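Local atomic coordinates of oxysterol-binding protein homolog 1 (Saccharomyces cerevisiae, PDB entry 5H28), a protein that carries lipids, sterols among them, between membranes through the cytosol, and whose ankyrin domain, the part modelled here, targets it to the nucleus-vacuole junction by interacting with NVJ1. Residues R140-F151 with I166-L176; Q38-H46 with L73-D83. All coordinates share one frame; numbering follows the deposited sequence.

The modelled chain is the ankyrin domain of the longer lipid transporter, an elongated, strand-free stack of helices and loops. The two contacts lie in series along it: contact 2 closes at Asp-83 before contact 1 opens at Arg-140. Their centres are about 25 Å apart and their nearest atoms about 6 Å, so they do not touch and share no helix. Contact 2 joins helices 35-42 and 44-51 to the loop running up to helix 89-95, whereas contact 1 sets the long helix 130-156 against the end of helix 160-167 and the turn and short helix 172-175 after it, nearer the chain's centre. Each ties together its own part of the domain that interacts with NVJ1.

Contact 1. Residues R140-F151 with I166-L176; sequences RSTYVAETAQEF and ILSSPRNAELL
Tyr-143 packs against both Arg-171 and Leu-175. Its ring lies on the guanidinium of Arg-171, the two planes only 8° apart, in a stacked cation-pi pair with Arg-171 CZ 3.7 Å from the ring centroid. An extended side chain carries Arg-171 there, sliding past the tyrosine in the opposite direction, while its NE pairs with Asp-113, which also takes Arg-140 NE; Arg-140 NH2 bonds to Gln-122 OE1. At the far end of the ring, Tyr-143 OH donates to Asn-172 OD1 at 2.6 Å, the donor tilted 28° from the carbonyl plane. Asn-172 in turn sends ND2 to Ile-166 O, 3.0 Å away and within its own amide plane, which fixes the amide's rotation. A water ties Tyr-143 OH, Thr-147 OG1, Glu-150 OE2 and Asn-172 ND2 together, and Glu-150 OE1 is hydrogen-bonded to His-162 NE2. With an alanine at Tyr-143, Arg-171 would probably lose the face it stacks on and Asn-172 OD1 its hydroxyl donor.

The fold at this point is a helical hairpin: helix 130-156 turns back through helix 160-167, and the chain then enters the short helix 172-175, where Ser-169 OG caps Asn-172 N. Leu-175 splays its methyls over the long helix, CD1 against Tyr-143 CD2 at 3.7 Å and CD2 towards Val-144 and over one face of the Arg-140 guanidinium. A second water links Val-144 O to Leu-175 O. Further along, Phe-151 has CG anti to its backbone nitrogen (chi1 -172°), swinging the ring towards Leu-176, whose CD2 makes a CH-pi contact over one face, 4.1 Å from the Phe-151 centroid. Leu-167 CD2 reaches Phe-151 CE1 at 4.1 Å. Ile-166 runs alongside Glu-150, its CD1 3.7 Å from Glu-150 CG.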
loop_
_atom_site.group_PDB
_atom_site.type_symbol
_atom_site.label_atom_id
_atom_site.label_comp_id
_atom_site.label_asym_id
_atom_site.label_seq_id
_atom_site.Cartn_x
_atom_site.Cartn_y
_atom_site.Cartn_z
ATOM N N ARG A 140 3.005 -12.108 3.369
ATOM C CA ARG A 140 3.609 -10.921 2.785
ATOM C C ARG A 140 4.487 -11.291 1.593
ATOM O O ARG A 140 4.445 -10.621 0.557
ATOM C CB ARG A 140 4.455 -10.161 3.809
ATOM C CG ARG A 140 5.267 -9.045 3.155
ATOM C CD ARG A 140 5.976 -8.158 4.155
ATOM N NE ARG A 140 5.044 -7.327 4.903
ATOM C CZ ARG A 140 5.418 -6.409 5.788
ATOM N NH1 ARG A 140 4.509 -5.695 6.431
ATOM N NH2 ARG A 140 6.706 -6.206 6.025
ATOM N N SER A 141 5.273 -12.358 1.728
ATOM C CA SER A 141 6.158 -12.763 0.640
ATOM C C SER A 141 5.359 -13.139 -0.602
ATOM O O SER A 141 5.766 -12.831 -1.726
ATOM C CB SER A 141 7.070 -13.921 1.074
ATOM O OG SER A 141 6.341 -15.094 1.381
ATOM N N THR A 142 4.213 -13.780 -0.402
ATOM C CA THR A 142 3.369 -14.167 -1.521
ATOM C C THR A 142 2.828 -12.913 -2.199
ATOM O O THR A 142 2.846 -12.800 -3.427
ATOM C CB THR A 142 2.196 -15.056 -1.054
ATOM O OG1 THR A 142 2.713 -16.293 -0.546
ATOM C CG2 THR A 142 1.251 -15.349 -2.206
ATOM N N TYR A 143 2.363 -11.961 -1.397
ATOM C CA TYR A 143 1.829 -10.716 -1.939
ATOM C C TYR A 143 2.904 -9.949 -2.707
ATOM O O TYR A 143 2.636 -9.382 -3.766
ATOM C CB TYR A 143 1.284 -9.822 -0.821
ATOM C CG TYR A 143 0.815 -8.480 -1.329
ATOM C CD1 TYR A 143 -0.403 -8.354 -1.997
ATOM C CD2 TYR A 143 1.612 -7.347 -1.190
ATOM C CE1 TYR A 143 -0.813 -7.131 -2.515
ATOM C CE2 TYR A 143 1.213 -6.118 -1.706
ATOM C CZ TYR A 143 -0.002 -6.018 -2.368
ATOM O OH TYR A 143 -0.406 -4.811 -2.887
ATOM N N VAL A 144 4.117 -9.918 -2.165
ATOM C CA VAL A 144 5.214 -9.219 -2.818
ATOM C C VAL A 144 5.495 -9.822 -4.193
ATOM O O VAL A 144 5.667 -9.095 -5.174
ATOM C CB VAL A 144 6.494 -9.268 -1.945
ATOM C CG1 VAL A 144 7.699 -8.779 -2.739
ATOM C CG2 VAL A 144 6.301 -8.399 -0.708
ATOM N N ALA A 145 5.526 -11.149 -4.268
ATOM C CA ALA A 145 5.786 -11.817 -5.538
ATOM C C ALA A 145 4.659 -11.564 -6.534
ATOM O O ALA A 145 4.909 -11.290 -7.709
ATOM C CB ALA A 145 5.970 -13.319 -5.319
ATOM N N GLU A 146 3.417 -11.646 -6.073
ATOM C CA GLU A 146 2.285 -11.421 -6.967
ATOM C C GLU A 146 2.213 -9.975 -7.448
ATOM O O GLU A 146 1.829 -9.715 -8.585
ATOM C CB GLU A 146 0.978 -11.830 -6.286
ATOM C CG GLU A 146 0.869 -13.337 -6.086
ATOM C CD GLU A 146 -0.440 -13.761 -5.453
ATOM O OE1 GLU A 146 -0.689 -14.983 -5.374
ATOM O OE2 GLU A 146 -1.217 -12.879 -5.032
ATOM N N THR A 147 2.599 -9.038 -6.589
ATOM C CA THR A 147 2.580 -7.627 -6.957
ATOM C C THR A 147 3.703 -7.312 -7.948
ATOM O O THR A 147 3.543 -6.464 -8.827
ATOM C CB THR A 147 2.685 -6.745 -5.697
ATOM O OG1 THR A 147 1.472 -6.878 -4.943
ATOM C CG2 THR A 147 2.885 -5.278 -6.063
ATOM N N ALA A 148 4.837 -7.994 -7.816
ATOM C CA ALA A 148 5.936 -7.781 -8.748
ATOM C C ALA A 148 5.426 -8.208 -10.125
ATOM O O ALA A 148 5.697 -7.558 -11.138
ATOM C CB ALA A 148 7.144 -8.616 -8.345
ATOM N N GLN A 149 4.687 -9.312 -10.145
ATOM C CA GLN A 149 4.110 -9.824 -11.375
ATOM C C GLN A 149 3.091 -8.820 -11.912
ATOM O O GLN A 149 3.090 -8.511 -13.102
ATOM C CB GLN A 149 3.427 -11.170 -11.112
ATOM C CG GLN A 149 2.637 -11.710 -12.293
ATOM C CD GLN A 149 3.072 -13.104 -12.689
ATOM O OE1 GLN A 149 2.906 -14.059 -11.930
ATOM N NE2 GLN A 149 3.640 -13.229 -13.884
ATOM N N GLU A 150 2.239 -8.301 -11.032
ATOM C CA GLU A 150 1.225 -7.335 -11.450
ATOM C C GLU A 150 1.876 -6.117 -12.101
ATOM O O GLU A 150 1.409 -5.619 -13.127
ATOM C CB GLU A 150 0.380 -6.881 -10.256
ATOM C CG GLU A 150 -0.810 -6.029 -10.671
ATOM C CD GLU A 150 -1.718 -5.626 -9.517
ATOM O OE1 GLU A 150 -2.794 -5.048 -9.791
ATOM O OE2 GLU A 150 -1.365 -5.878 -8.348
ATOM N N PHE A 151 2.960 -5.643 -11.498
ATOM C CA PHE A 151 3.675 -4.490 -12.024
ATOM C C PHE A 151 4.245 -4.809 -13.409
ATOM O O PHE A 151 4.119 -3.999 -14.336
ATOM C CB PHE A 151 4.783 -4.083 -11.042
ATOM C CG PHE A 151 5.465 -2.787 -11.379
ATOM C CD1 PHE A 151 4.730 -1.622 -11.597
ATOM C CD2 PHE A 151 6.853 -2.718 -11.436
ATOM C CE1 PHE A 151 5.374 -0.406 -11.866
ATOM C CE2 PHE A 151 7.507 -1.507 -11.704
ATOM C CZ PHE A 151 6.769 -0.351 -11.919
ATOM N N ILE A 166 -1.489 0.630 -9.266
ATOM C CA ILE A 166 -0.450 -0.100 -8.552
ATOM C C ILE A 166 0.431 0.810 -7.707
ATOM O O ILE A 166 0.655 0.544 -6.529
ATOM C CB ILE A 166 0.448 -0.887 -9.527
ATOM C CG1 ILE A 166 -0.381 -1.953 -10.244
ATOM C CG2 ILE A 166 1.605 -1.539 -8.773
ATOM C CD1 ILE A 166 0.335 -2.575 -11.417
ATOM N N LEU A 167 0.924 1.890 -8.301
ATOM C CA LEU A 167 1.801 2.788 -7.564
ATOM C C LEU A 167 1.101 3.705 -6.567
ATOM O O LEU A 167 1.751 4.255 -5.677
ATOM C CB LEU A 167 2.656 3.609 -8.538
ATOM C CG LEU A 167 3.593 2.762 -9.412
ATOM C CD1 LEU A 167 4.566 3.660 -10.149
ATOM C CD2 LEU A 167 4.360 1.776 -8.545
ATOM N N SER A 168 -0.212 3.866 -6.702
ATOM C CA SER A 168 -0.959 4.719 -5.781
ATOM C C SER A 168 -1.376 3.956 -4.523
ATOM O O SER A 168 -1.887 4.544 -3.572
ATOM C CB SER A 168 -2.195 5.304 -6.475
ATOM O OG SER A 168 -3.053 4.283 -6.956
ATOM N N SER A 169 -1.144 2.646 -4.520
ATOM C CA SER A 169 -1.484 1.798 -3.380
ATOM C C SER A 169 -0.586 2.075 -2.181
ATOM O O SER A 169 0.640 1.991 -2.279
ATOM C CB SER A 169 -1.355 0.323 -3.764
ATOM O OG SER A 169 -1.255 -0.493 -2.609
ATOM N N PRO A 170 -1.184 2.407 -1.025
ATOM C CA PRO A 170 -0.370 2.682 0.163
ATOM C C PRO A 170 0.555 1.517 0.520
ATOM O O PRO A 170 1.711 1.720 0.877
ATOM C CB PRO A 170 -1.421 2.947 1.240
ATOM C CG PRO A 170 -2.538 3.570 0.459
ATOM C CD PRO A 170 -2.609 2.679 -0.762
ATOM N N ARG A 171 0.042 0.296 0.410
ATOM C CA ARG A 171 0.831 -0.886 0.732
ATOM C C ARG A 171 1.993 -1.085 -0.239
ATOM O O ARG A 171 3.078 -1.501 0.159
ATOM C CB ARG A 171 -0.055 -2.131 0.722
ATOM C CG ARG A 171 0.617 -3.363 1.303
ATOM C CD ARG A 171 -0.251 -4.593 1.141
ATOM N NE ARG A 171 0.308 -5.739 1.846
ATOM C CZ ARG A 171 -0.206 -6.962 1.808
ATOM N NH1 ARG A 171 -1.296 -7.202 1.093
ATOM N NH2 ARG A 171 0.370 -7.942 2.489
ATOM N N ASN A 172 1.771 -0.790 -1.513
ATOM C CA ASN A 172 2.831 -0.965 -2.493
ATOM C C ASN A 172 3.941 0.066 -2.374
ATOM O O ASN A 172 5.037 -0.138 -2.886
ATOM C CB ASN A 172 2.251 -0.965 -3.905
ATOM C CG ASN A 172 1.435 -2.206 -4.187
ATOM O OD1 ASN A 172 1.534 -3.203 -3.465
ATOM N ND2 ASN A 172 0.633 -2.162 -5.241
ATOM N N ALA A 173 3.664 1.169 -1.686
ATOM C CA ALA A 173 4.673 2.204 -1.507
ATOM C C ALA A 173 5.916 1.611 -0.841
ATOM O O ALA A 173 7.034 2.059 -1.092
ATOM C CB ALA A 173 4.113 3.333 -0.660
ATOM N N GLU A 174 5.717 0.598 -0.000
ATOM C CA GLU A 174 6.824 -0.051 0.696
ATOM C C GLU A 174 7.113 -1.482 0.244
ATOM O O GLU A 174 8.209 -1.993 0.476
ATOM C CB GLU A 174 6.574 -0.056 2.208
ATOM C CG GLU A 174 7.388 0.966 2.990
ATOM C CD GLU A 174 7.081 2.396 2.596
ATOM O OE1 GLU A 174 5.918 2.824 2.761
ATOM O OE2 GLU A 174 8.004 3.093 2.121
ATOM N N LEU A 175 6.146 -2.134 -0.397
ATOM C CA LEU A 175 6.354 -3.513 -0.833
ATOM C C LEU A 175 6.728 -3.691 -2.299
ATOM O O LEU A 175 7.019 -4.803 -2.740
ATOM C CB LEU A 175 5.129 -4.364 -0.496
ATOM C CG LEU A 175 4.904 -4.534 1.011
ATOM C CD1 LEU A 175 3.774 -5.515 1.247
ATOM C CD2 LEU A 175 6.183 -5.027 1.680
ATOM N N LEU A 176 6.703 -2.599 -3.052
ATOM C CA LEU A 176 7.091 -2.629 -4.458
ATOM C C LEU A 176 8.061 -1.476 -4.668
ATOM O O LEU A 176 7.671 -0.311 -4.630
ATOM C CB LEU A 176 5.882 -2.458 -5.384
ATOM C CG LEU A 176 6.249 -2.359 -6.873
ATOM C CD1 LEU A 176 6.930 -3.649 -7.326
ATOM C CD2 LEU A 176 5.001 -2.107 -7.702
HETATM O O HOH W 1 -0.587 -4.746 -5.965
HETATM O O HOH W 2 6.451 -6.344 -5.063
#

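Contact 2. Residues Q38-H46 with L73-D83; sequences QQVLHLMLH and LNIHLDLNERD
Largely within the first predicted ankyrin repeat, the end of helix 35-42 and the start of helix 44-51, with Leu-43 at the N-cap between them, are lined by the loop Leu-73 to Asp-83, in which Glu-81 and Ile-75 bury the most surface. Glu-81 folds back against the end of helix 35-42: CG stands anti to the backbone nitrogen and the chain bends at chi2 (82°), bringing OE1 to the edge of the His-42 ring, 3.2 Å from His-42 CD2, with ring and carboxylate planes 74° apart. No hydrogen bond joins these two; ND1 of His-42 turns instead to Gln-38 O at 2.8 Å. That oxygen lies in the ring plane, while ND1 approaches from above the carbonyl plane, not on a lone pair, and the same oxygen also accepts from His-42 N.

The loop is an irregular connection between helices 54-64 and 89-95, with a type I turn from Asp-78 to Glu-81 and an Asx turn in which Asp-78 OD1 accepts from Asn-80 N. Its leucines and isoleucine pack against the helices. Leu-41 CD1 meets Ile-75 CD1 at 3.5 Å and the two side chains cross at about a right angle; Met-44 CE touches Leu-77 CD1 at 3.7 Å; Leu-45 CD2 lies 3.6 Å from Leu-79 CD1. At the far end His-46 puts its ring edge beside the Glu-81 carbonyl, while its NE2 is hydrogen-bonded to Asn-87 O.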
loop_
_atom_site.group_PDB
_atom_site.type_symbol
_atom_site.label_atom_id
_atom_site.label_comp_id
_atom_site.label_asym_id
_atom_site.label_seq_id
_atom_site.Cartn_x
_atom_site.Cartn_y
_atom_site.Cartn_z
ATOM N N GLN A 38 -18.254 10.031 15.977
ATOM C CA GLN A 38 -17.300 9.754 14.912
ATOM C C GLN A 38 -16.007 9.143 15.442
ATOM O O GLN A 38 -15.513 8.156 14.907
ATOM C CB GLN A 38 -16.968 11.041 14.153
ATOM C CG GLN A 38 -18.089 11.567 13.277
ATOM C CD GLN A 38 -18.359 10.674 12.087
ATOM O OE1 GLN A 38 -17.447 10.337 11.333
ATOM N NE2 GLN A 38 -19.616 10.285 11.909
ATOM N N GLN A 39 -15.461 9.730 16.500
ATOM C CA GLN A 39 -14.215 9.244 17.064
ATOM C C GLN A 39 -14.285 7.807 17.564
ATOM O O GLN A 39 -13.341 7.039 17.377
ATOM C CB GLN A 39 -13.754 10.181 18.177
ATOM C CG GLN A 39 -13.288 11.526 17.640
ATOM C CD GLN A 39 -13.014 12.538 18.727
ATOM O OE1 GLN A 39 -12.267 12.272 19.664
ATOM N NE2 GLN A 39 -13.609 13.717 18.598
ATOM N N VAL A 40 -15.394 7.440 18.198
ATOM C CA VAL A 40 -15.541 6.081 18.702
ATOM C C VAL A 40 -15.764 5.098 17.556
ATOM O O VAL A 40 -15.247 3.980 17.588
ATOM C CB VAL A 40 -16.700 5.989 19.718
ATOM C CG1 VAL A 40 -16.967 4.531 20.092
ATOM C CG2 VAL A 40 -16.338 6.779 20.969
ATOM N N LEU A 41 -16.530 5.507 16.545
ATOM C CA LEU A 41 -16.780 4.642 15.393
ATOM C C LEU A 41 -15.477 4.347 14.655
ATOM O O LEU A 41 -15.283 3.238 14.163
ATOM C CB LEU A 41 -17.792 5.285 14.437
ATOM C CG LEU A 41 -19.252 5.285 14.896
ATOM C CD1 LEU A 41 -20.094 6.067 13.898
ATOM C CD2 LEU A 41 -19.761 3.855 15.020
ATOM N N HIS A 42 -14.584 5.335 14.579
ATOM C CA HIS A 42 -13.296 5.143 13.913
ATOM C C HIS A 42 -12.447 4.081 14.614
ATOM O O HIS A 42 -11.561 3.487 14.004
ATOM C CB HIS A 42 -12.501 6.454 13.863
ATOM C CG HIS A 42 -12.818 7.313 12.679
ATOM N ND1 HIS A 42 -13.973 8.057 12.584
ATOM C CD2 HIS A 42 -12.136 7.529 11.530
ATOM C CE1 HIS A 42 -13.991 8.694 11.426
ATOM N NE2 HIS A 42 -12.888 8.390 10.767
ATOM N N LEU A 43 -12.711 3.846 15.895
ATOM C CA LEU A 43 -11.951 2.850 16.646
ATOM C C LEU A 43 -12.726 1.553 16.841
ATOM O O LEU A 43 -12.266 0.648 17.530
ATOM C CB LEU A 43 -11.545 3.410 18.013
ATOM C CG LEU A 43 -10.525 4.551 17.983
ATOM C CD1 LEU A 43 -10.402 5.163 19.369
ATOM C CD2 LEU A 43 -9.178 4.033 17.505
ATOM N N MET A 44 -13.897 1.452 16.216
ATOM C CA MET A 44 -14.710 0.256 16.370
ATOM C C MET A 44 -14.013 -1.037 15.962
ATOM O O MET A 44 -14.133 -2.048 16.655
ATOM C CB MET A 44 -16.025 0.404 15.604
ATOM C CG MET A 44 -16.911 -0.841 15.665
ATOM S SD MET A 44 -18.608 -0.521 15.147
ATOM C CE MET A 44 -18.340 0.111 13.496
ATOM N N LEU A 45 -13.284 -1.018 14.851
ATOM C CA LEU A 45 -12.594 -2.225 14.418
ATOM C C LEU A 45 -11.513 -2.619 15.428
ATOM O O LEU A 45 -11.287 -3.808 15.659
ATOM C CB LEU A 45 -11.993 -2.041 13.021
ATOM C CG LEU A 45 -11.398 -3.306 12.394
ATOM C CD1 LEU A 45 -12.432 -4.426 12.397
ATOM C CD2 LEU A 45 -10.944 -3.000 10.973
ATOM N N HIS A 46 -10.854 -1.630 16.032
ATOM C CA HIS A 46 -9.839 -1.917 17.044
ATOM C C HIS A 46 -10.507 -2.643 18.204
ATOM O O HIS A 46 -10.030 -3.678 18.670
ATOM C CB HIS A 46 -9.222 -0.628 17.602
ATOM C CG HIS A 46 -8.185 -0.007 16.722
ATOM N ND1 HIS A 46 -8.492 0.648 15.548
ATOM C CD2 HIS A 46 -6.842 0.086 16.863
ATOM C CE1 HIS A 46 -7.383 1.119 15.008
ATOM N NE2 HIS A 46 -6.366 0.791 15.786
ATOM N N LEU A 73 -24.278 3.655 8.027
ATOM C CA LEU A 73 -23.227 4.173 8.899
ATOM C C LEU A 73 -22.686 5.494 8.369
ATOM O O LEU A 73 -22.289 6.367 9.140
ATOM C CB LEU A 73 -22.083 3.158 9.012
ATOM C CG LEU A 73 -21.087 3.422 10.146
ATOM C CD1 LEU A 73 -21.776 3.162 11.478
ATOM C CD2 LEU A 73 -19.862 2.532 10.000
ATOM N N ASN A 74 -22.677 5.630 7.046
ATOM C CA ASN A 74 -22.194 6.835 6.384
ATOM C C ASN A 74 -20.773 7.221 6.765
ATOM O O ASN A 74 -20.441 8.402 6.899
ATOM C CB ASN A 74 -23.146 8.000 6.644
ATOM C CG ASN A 74 -24.461 7.833 5.916
ATOM O OD1 ASN A 74 -24.484 7.452 4.745
ATOM N ND2 ASN A 74 -25.561 8.120 6.598
ATOM N N ILE A 75 -19.941 6.205 6.935
ATOM C CA ILE A 75 -18.537 6.382 7.264
ATOM C C ILE A 75 -17.831 5.164 6.707
ATOM O O ILE A 75 -18.269 4.038 6.933
ATOM C CB ILE A 75 -18.268 6.382 8.784
ATOM C CG1 ILE A 75 -19.051 7.494 9.475
ATOM C CG2 ILE A 75 -16.776 6.559 9.036
ATOM C CD1 ILE A 75 -18.870 7.504 10.983
ATOM N N HIS A 76 -16.757 5.374 5.961
ATOM C CA HIS A 76 -16.018 4.234 5.459
ATOM C C HIS A 76 -14.856 3.991 6.400
ATOM O O HIS A 76 -13.874 4.737 6.418
ATOM C CB HIS A 76 -15.541 4.472 4.028
ATOM C CG HIS A 76 -16.631 4.322 3.014
ATOM N ND1 HIS A 76 -17.254 5.400 2.422
ATOM C CD2 HIS A 76 -17.256 3.220 2.541
ATOM C CE1 HIS A 76 -18.216 4.966 1.629
ATOM N NE2 HIS A 76 -18.239 3.647 1.682
ATOM N N LEU A 77 -15.000 2.946 7.208
ATOM C CA LEU A 77 -13.983 2.584 8.178
ATOM C C LEU A 77 -12.675 2.264 7.482
ATOM O O LEU A 77 -12.648 1.606 6.437
ATOM C CB LEU A 77 -14.452 1.387 9.007
ATOM C CG LEU A 77 -15.784 1.606 9.731
ATOM C CD1 LEU A 77 -16.109 0.381 10.566
ATOM C CD2 LEU A 77 -15.708 2.854 10.612
ATOM N N ASP A 78 -11.591 2.756 8.067
ATOM C CA ASP A 78 -10.254 2.554 7.540
ATOM C C ASP A 78 -9.686 1.282 8.156
ATOM O O ASP A 78 -9.528 1.185 9.372
ATOM C CB ASP A 78 -9.377 3.752 7.911
ATOM C CG ASP A 78 -8.021 3.718 7.238
ATOM O OD1 ASP A 78 -7.654 2.669 6.667
ATOM O OD2 ASP A 78 -7.319 4.749 7.289
ATOM N N LEU A 79 -9.391 0.301 7.315
ATOM C CA LEU A 79 -8.838 -0.956 7.791
ATOM C C LEU A 79 -7.484 -0.700 8.453
ATOM O O LEU A 79 -7.037 -1.470 9.303
ATOM C CB LEU A 79 -8.671 -1.915 6.611
ATOM C CG LEU A 79 -8.842 -3.409 6.865
ATOM C CD1 LEU A 79 -10.201 -3.673 7.491
ATOM C CD2 LEU A 79 -8.707 -4.155 5.545
ATOM N N ASN A 80 -6.850 0.405 8.071
ATOM C CA ASN A 80 -5.538 0.771 8.583
ATOM C C ASN A 80 -5.545 1.966 9.531
ATOM O O ASN A 80 -4.533 2.652 9.681
ATOM C CB ASN A 80 -4.614 1.035 7.398
ATOM C CG ASN A 80 -4.685 -0.070 6.370
ATOM O OD1 ASN A 80 -4.382 -1.224 6.669
ATOM N ND2 ASN A 80 -5.100 0.270 5.153
ATOM N N GLU A 81 -6.690 2.204 10.166
ATOM C CA GLU A 81 -6.849 3.295 11.129
ATOM C C GLU A 81 -5.786 3.190 12.223
ATOM O O GLU A 81 -5.569 2.115 12.772
ATOM C CB GLU A 81 -8.234 3.201 11.776
ATOM C CG GLU A 81 -8.536 4.243 12.854
ATOM C CD GLU A 81 -8.993 5.569 12.280
ATOM O OE1 GLU A 81 -9.608 5.561 11.193
ATOM O OE2 GLU A 81 -8.754 6.617 12.923
ATOM N N ARG A 82 -5.130 4.299 12.547
ATOM C CA ARG A 82 -4.118 4.285 13.602
ATOM C C ARG A 82 -4.684 4.921 14.869
ATOM O O ARG A 82 -5.283 6.001 14.807
ATOM C CB ARG A 82 -2.863 5.053 13.159
ATOM C CG ARG A 82 -2.132 4.422 11.977
ATOM C CD ARG A 82 -0.923 5.243 11.519
ATOM N NE ARG A 82 0.271 5.058 12.348
ATOM C CZ ARG A 82 0.790 5.996 13.135
ATOM N NH1 ARG A 82 0.216 7.189 13.214
ATOM N NH2 ARG A 82 1.901 5.754 13.820
ATOM N N ASP A 83 -4.512 4.251 16.009
ATOM C CA ASP A 83 -4.991 4.799 17.275
ATOM C C ASP A 83 -3.933 5.736 17.859
ATOM O O ASP A 83 -2.967 6.076 17.174
ATOM C CB ASP A 83 -5.357 3.683 18.274
ATOM C CG ASP A 83 -4.190 2.770 18.625
ATOM O OD1 ASP A 83 -3.020 3.186 18.518
ATOM O OD2 ASP A 83 -4.461 1.621 19.045
HETATM O O HOH W 3 -18.920 10.373 8.175
HETATM O O HOH W 4 -11.836 4.029 10.634
HETATM O O HOH W 5 -11.410 1.334 11.440
#